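Local coordinates for protein galactose mutarotase related enzyme (Lactobacillus casei, PDB 3Q1N) that probably binds carbohydrate and may act as an aldose 1-epimerase-like isomerase, at residues I3-R17 with Y79-F93. Residues are numbered along the deposited sequence; the frame is centred on the assembly and turned at random.
With NO3 (nitrate ion), chain E.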
# COMPACT_ATOMS: atom_id res chain seq x y z
N ILE A 3 14.46 1.62 13.37
CA ILE A 3 14.65 3.00 13.68
C ILE A 3 13.34 3.47 14.31
O ILE A 3 12.24 3.12 13.84
CB ILE A 3 14.88 3.83 12.40
CG1 ILE A 3 16.16 3.36 11.68
CG2 ILE A 3 14.94 5.31 12.69
CD1 ILE A 3 17.46 3.65 12.44
N THR A 4 13.45 4.27 15.34
CA THR A 4 12.25 4.91 15.87
C THR A 4 12.31 6.42 15.65
O THR A 4 13.38 7.03 15.67
CB THR A 4 12.04 4.58 17.37
OG1 THR A 4 13.06 5.15 18.17
CG2 THR A 4 11.96 3.06 17.61
N ILE A 5 11.15 7.01 15.40
CA ILE A 5 10.98 8.45 15.39
C ILE A 5 9.83 8.76 16.31
O ILE A 5 9.00 7.89 16.59
CB ILE A 5 10.77 9.04 13.97
CG1 ILE A 5 9.63 8.32 13.23
CG2 ILE A 5 12.11 8.98 13.13
CD1 ILE A 5 9.23 8.99 11.86
N GLU A 6 9.78 9.98 16.79
CA GLU A 6 8.72 10.35 17.73
C GLU A 6 8.61 11.82 17.92
O GLU A 6 9.56 12.57 17.67
CB GLU A 6 8.97 9.69 19.09
CG GLU A 6 10.19 10.14 19.86
CD GLU A 6 10.41 9.22 21.07
OE1 GLU A 6 9.66 9.33 22.06
OE2 GLU A 6 11.30 8.35 20.99
N ASN A 7 7.42 12.24 18.32
CA ASN A 7 7.22 13.61 18.77
C ASN A 7 6.40 13.54 20.06
O ASN A 7 6.33 12.48 20.71
CB ASN A 7 6.63 14.48 17.65
CG ASN A 7 5.25 14.03 17.20
OD1 ASN A 7 4.63 13.17 17.84
ND2 ASN A 7 4.77 14.62 16.11
N SER A 8 5.81 14.64 20.50
CA SER A 8 5.10 14.62 21.77
C SER A 8 3.86 13.71 21.76
O SER A 8 3.47 13.19 22.80
CB SER A 8 4.67 16.03 22.17
OG SER A 8 3.55 16.47 21.46
N LYS A 9 3.23 13.58 20.60
CA LYS A 9 1.97 12.81 20.46
C LYS A 9 2.15 11.34 20.02
O LYS A 9 1.30 10.48 20.36
CB LYS A 9 1.05 13.50 19.45
CG LYS A 9 0.46 14.85 19.94
CD LYS A 9 -0.43 15.53 18.85
CE LYS A 9 -1.78 14.79 18.65
NZ LYS A 9 -2.63 15.34 17.48
N PHE A 10 3.19 11.06 19.24
CA PHE A 10 3.25 9.80 18.46
C PHE A 10 4.65 9.19 18.50
O PHE A 10 5.64 9.92 18.63
CB PHE A 10 2.86 10.07 16.98
CG PHE A 10 1.49 10.64 16.79
CD1 PHE A 10 0.37 9.99 17.25
CD2 PHE A 10 1.33 11.85 16.14
CE1 PHE A 10 -0.89 10.54 17.08
CE2 PHE A 10 0.11 12.39 15.93
CZ PHE A 10 -1.03 11.74 16.42
N LYS A 11 4.73 7.86 18.38
CA LYS A 11 5.98 7.16 18.13
C LYS A 11 5.79 6.16 16.98
O LYS A 11 4.75 5.50 16.92
CB LYS A 11 6.45 6.46 19.40
CG LYS A 11 7.85 5.81 19.29
CD LYS A 11 8.40 5.46 20.66
CE LYS A 11 9.82 4.88 20.59
NZ LYS A 11 10.32 4.54 21.97
N ALA A 12 6.79 6.05 16.12
CA ALA A 12 6.74 5.10 14.99
C ALA A 12 8.03 4.26 15.03
O ALA A 12 9.12 4.77 15.37
CB ALA A 12 6.62 5.82 13.65
N GLY A 13 7.89 2.99 14.68
CA GLY A 13 9.04 2.09 14.52
C GLY A 13 9.04 1.60 13.09
O GLY A 13 7.97 1.22 12.56
N ILE A 14 10.21 1.70 12.46
CA ILE A 14 10.37 1.36 11.04
C ILE A 14 11.57 0.45 10.90
O ILE A 14 12.67 0.78 11.37
CB ILE A 14 10.57 2.59 10.11
CG1 ILE A 14 9.50 3.66 10.31
CG2 ILE A 14 10.60 2.15 8.64
CD1 ILE A 14 9.99 4.84 11.16
N ALA A 15 11.38 -0.67 10.24
CA ALA A 15 12.46 -1.64 10.00
C ALA A 15 13.30 -1.23 8.81
O ALA A 15 12.76 -0.82 7.76
CB ALA A 15 11.88 -3.02 9.77
N GLU A 16 14.61 -1.34 8.97
CA GLU A 16 15.51 -1.11 7.86
C GLU A 16 15.20 -2.07 6.74
O GLU A 16 15.24 -1.70 5.57
CB GLU A 16 16.96 -1.28 8.34
CG GLU A 16 17.38 -0.13 9.26
CD GLU A 16 18.71 -0.34 10.00
OE1 GLU A 16 19.27 -1.45 9.96
OE2 GLU A 16 19.17 0.61 10.68
N ARG A 17 14.82 -3.29 7.08
CA ARG A 17 14.38 -4.25 6.07
C ARG A 17 13.06 -3.80 5.43
O ARG A 17 12.05 -3.66 6.11
CB ARG A 17 14.25 -5.67 6.66
CG ARG A 17 13.63 -6.69 5.67
CD ARG A 17 14.50 -6.91 4.44
NE ARG A 17 15.83 -7.39 4.74
CZ ARG A 17 16.18 -8.68 4.81
NH1 ARG A 17 15.27 -9.62 4.60
NH2 ARG A 17 17.44 -9.03 5.10
N TYR A 79 14.66 -6.43 0.78
CA TYR A 79 16.02 -5.96 1.00
C TYR A 79 16.07 -4.72 1.91
O TYR A 79 15.07 -4.02 2.12
CB TYR A 79 16.74 -5.68 -0.33
CG TYR A 79 16.74 -6.88 -1.24
CD1 TYR A 79 17.57 -7.94 -1.00
CD2 TYR A 79 15.82 -6.98 -2.31
CE1 TYR A 79 17.55 -9.06 -1.79
CE2 TYR A 79 15.76 -8.11 -3.09
CZ TYR A 79 16.62 -9.14 -2.86
OH TYR A 79 16.56 -10.27 -3.68
N ASP A 80 17.22 -4.51 2.55
CA ASP A 80 17.39 -3.41 3.47
C ASP A 80 17.43 -2.09 2.71
O ASP A 80 17.70 -2.05 1.50
CB ASP A 80 18.69 -3.54 4.27
CG ASP A 80 18.62 -4.59 5.37
OD1 ASP A 80 17.55 -5.18 5.63
OD2 ASP A 80 19.69 -4.88 5.96
N PHE A 81 17.08 -1.03 3.43
CA PHE A 81 17.28 0.35 2.99
C PHE A 81 18.32 0.98 3.90
O PHE A 81 18.38 0.67 5.10
CB PHE A 81 15.98 1.17 3.12
CG PHE A 81 14.93 0.90 2.09
CD1 PHE A 81 14.31 -0.36 1.96
CD2 PHE A 81 14.42 1.96 1.32
CE1 PHE A 81 13.27 -0.55 1.00
CE2 PHE A 81 13.39 1.79 0.40
CZ PHE A 81 12.78 0.54 0.26
N ASP A 82 19.16 1.84 3.34
CA ASP A 82 20.13 2.61 4.13
C ASP A 82 19.44 3.78 4.81
O ASP A 82 18.54 4.39 4.25
CB ASP A 82 21.22 3.16 3.22
CG ASP A 82 22.13 2.09 2.68
OD1 ASP A 82 22.24 1.01 3.29
OD2 ASP A 82 22.74 2.37 1.65
N VAL A 83 19.91 4.14 6.01
CA VAL A 83 19.32 5.23 6.80
C VAL A 83 20.15 6.54 6.63
O VAL A 83 21.39 6.53 6.60
CB VAL A 83 19.31 4.84 8.28
CG1 VAL A 83 18.80 6.04 9.19
CG2 VAL A 83 18.46 3.60 8.46
N SER A 84 19.46 7.65 6.43
CA SER A 84 20.09 8.94 6.36
C SER A 84 19.16 10.03 6.91
O SER A 84 17.96 9.77 7.17
CB SER A 84 20.45 9.29 4.91
OG SER A 84 19.29 9.49 4.11
N ASP A 85 19.73 11.21 7.14
CA ASP A 85 18.94 12.37 7.55
C ASP A 85 18.01 12.05 8.74
O ASP A 85 16.82 12.42 8.75
CB ASP A 85 18.16 12.90 6.36
CG ASP A 85 19.07 13.53 5.30
OD1 ASP A 85 20.24 13.84 5.63
OD2 ASP A 85 18.61 13.73 4.17
N LYS A 86 18.56 11.37 9.74
CA LYS A 86 17.81 10.96 10.94
C LYS A 86 17.75 12.10 11.95
O LYS A 86 18.78 12.62 12.38
CB LYS A 86 18.40 9.69 11.57
CG LYS A 86 17.87 9.29 12.95
CD LYS A 86 16.42 8.86 12.91
CE LYS A 86 15.93 8.19 14.22
NZ LYS A 86 15.58 9.10 15.31
N SER A 87 16.54 12.53 12.28
CA SER A 87 16.31 13.46 13.39
C SER A 87 15.33 12.78 14.33
O SER A 87 14.97 11.63 14.10
CB SER A 87 15.73 14.79 12.87
OG SER A 87 14.45 14.60 12.39
N ASP A 88 14.89 13.46 15.39
CA ASP A 88 14.05 12.78 16.35
C ASP A 88 12.71 12.42 15.77
O ASP A 88 12.15 11.38 16.15
CB ASP A 88 13.88 13.62 17.62
CG ASP A 88 15.20 13.86 18.30
OD1 ASP A 88 16.01 12.91 18.34
OD2 ASP A 88 15.45 14.98 18.78
N SER A 89 12.22 13.24 14.84
CA SER A 89 10.88 13.08 14.32
C SER A 89 10.81 12.69 12.84
O SER A 89 9.72 12.55 12.29
CB SER A 89 10.09 14.36 14.58
OG SER A 89 10.85 15.48 14.12
N ALA A 90 11.96 12.48 12.19
CA ALA A 90 11.97 12.13 10.75
C ALA A 90 13.19 11.27 10.42
O ALA A 90 14.23 11.34 11.11
CB ALA A 90 11.97 13.39 9.80
N VAL A 91 13.06 10.53 9.32
CA VAL A 91 14.15 9.70 8.87
C VAL A 91 13.95 9.34 7.42
O VAL A 91 12.81 9.24 6.96
CB VAL A 91 14.29 8.42 9.72
CG1 VAL A 91 13.02 7.56 9.64
CG2 VAL A 91 15.52 7.57 9.26
N THR A 92 15.06 9.12 6.70
CA THR A 92 15.01 8.79 5.28
C THR A 92 15.68 7.43 5.07
O THR A 92 16.75 7.14 5.66
CB THR A 92 15.68 9.89 4.38
OG1 THR A 92 14.95 11.11 4.50
CG2 THR A 92 15.70 9.50 2.91
N PHE A 93 15.01 6.60 4.27
CA PHE A 93 15.49 5.28 3.89
C PHE A 93 15.70 5.21 2.39
O PHE A 93 14.85 5.63 1.62
CB PHE A 93 14.44 4.22 4.26
CG PHE A 93 14.27 3.99 5.73
CD1 PHE A 93 15.08 3.09 6.40
CD2 PHE A 93 13.27 4.63 6.45
CE1 PHE A 93 14.93 2.81 7.76
CE2 PHE A 93 13.10 4.40 7.83
CZ PHE A 93 13.93 3.49 8.51
N NO3 E . 16.59 16.32 16.35
O1 NO3 E . 17.15 17.33 17.14
O2 NO3 E . 15.22 16.29 16.12
O3 NO3 E . 17.45 15.39 15.76
O HOH W 1 19.79 -7.52 6.39
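Glu16, Phe93 and Ile5 bury the most surface where the hairpin of strands 3-6 and 10-15 packs over the hairpin of strands 82-84 and 90-93. Phe93 puts its ring between Ile3, Ile14 and Glu16. In the Ile14 conformer given, CG2 lies 3.5 Å from Phe93 CE2, and Ile3 CG1 is 3.9 Å from Phe93 CZ. The Glu16 and Phe93 side chains cross at about a right angle, carboxylate and ring planes 67° apart, with Glu16 CG 4.1 Å from Phe93 CE1. Ile3 also meets Val83 tip to tip. An alanine in place of Phe93 would probably open a gap beside Ile14 and leave Ile3 and Glu16 CG without their aromatic partner.

Ile5 covers the 88-91 turn and strand start. Its CG2, anti to the carbonyl carbon, reaches Val91 CG1 at 3.9 Å and lies on the Ala90 backbone. Next to it, Glu6 N donates to Asp88 O at 2.8 Å.

At the far end, Phe81 N donates to Glu16 O at 2.9 Å, from above the carbonyl plane. Bends in the Arg17 chain at chi2 (64°) and chi3 (58°) bring its NE to Asp80 OD1, 2.9 Å away, in a salt bridge. This lies in the guanidinium plane but above the carboxylate plane. A water links Arg17 NH2 to Asp80 OD2.

The edge of the four-stranded sheet is thus joined to the edge strands of the nine-stranded sheet by an apolar middle, with backbone bonds towards both ends and an ion pair at the Arg17 end.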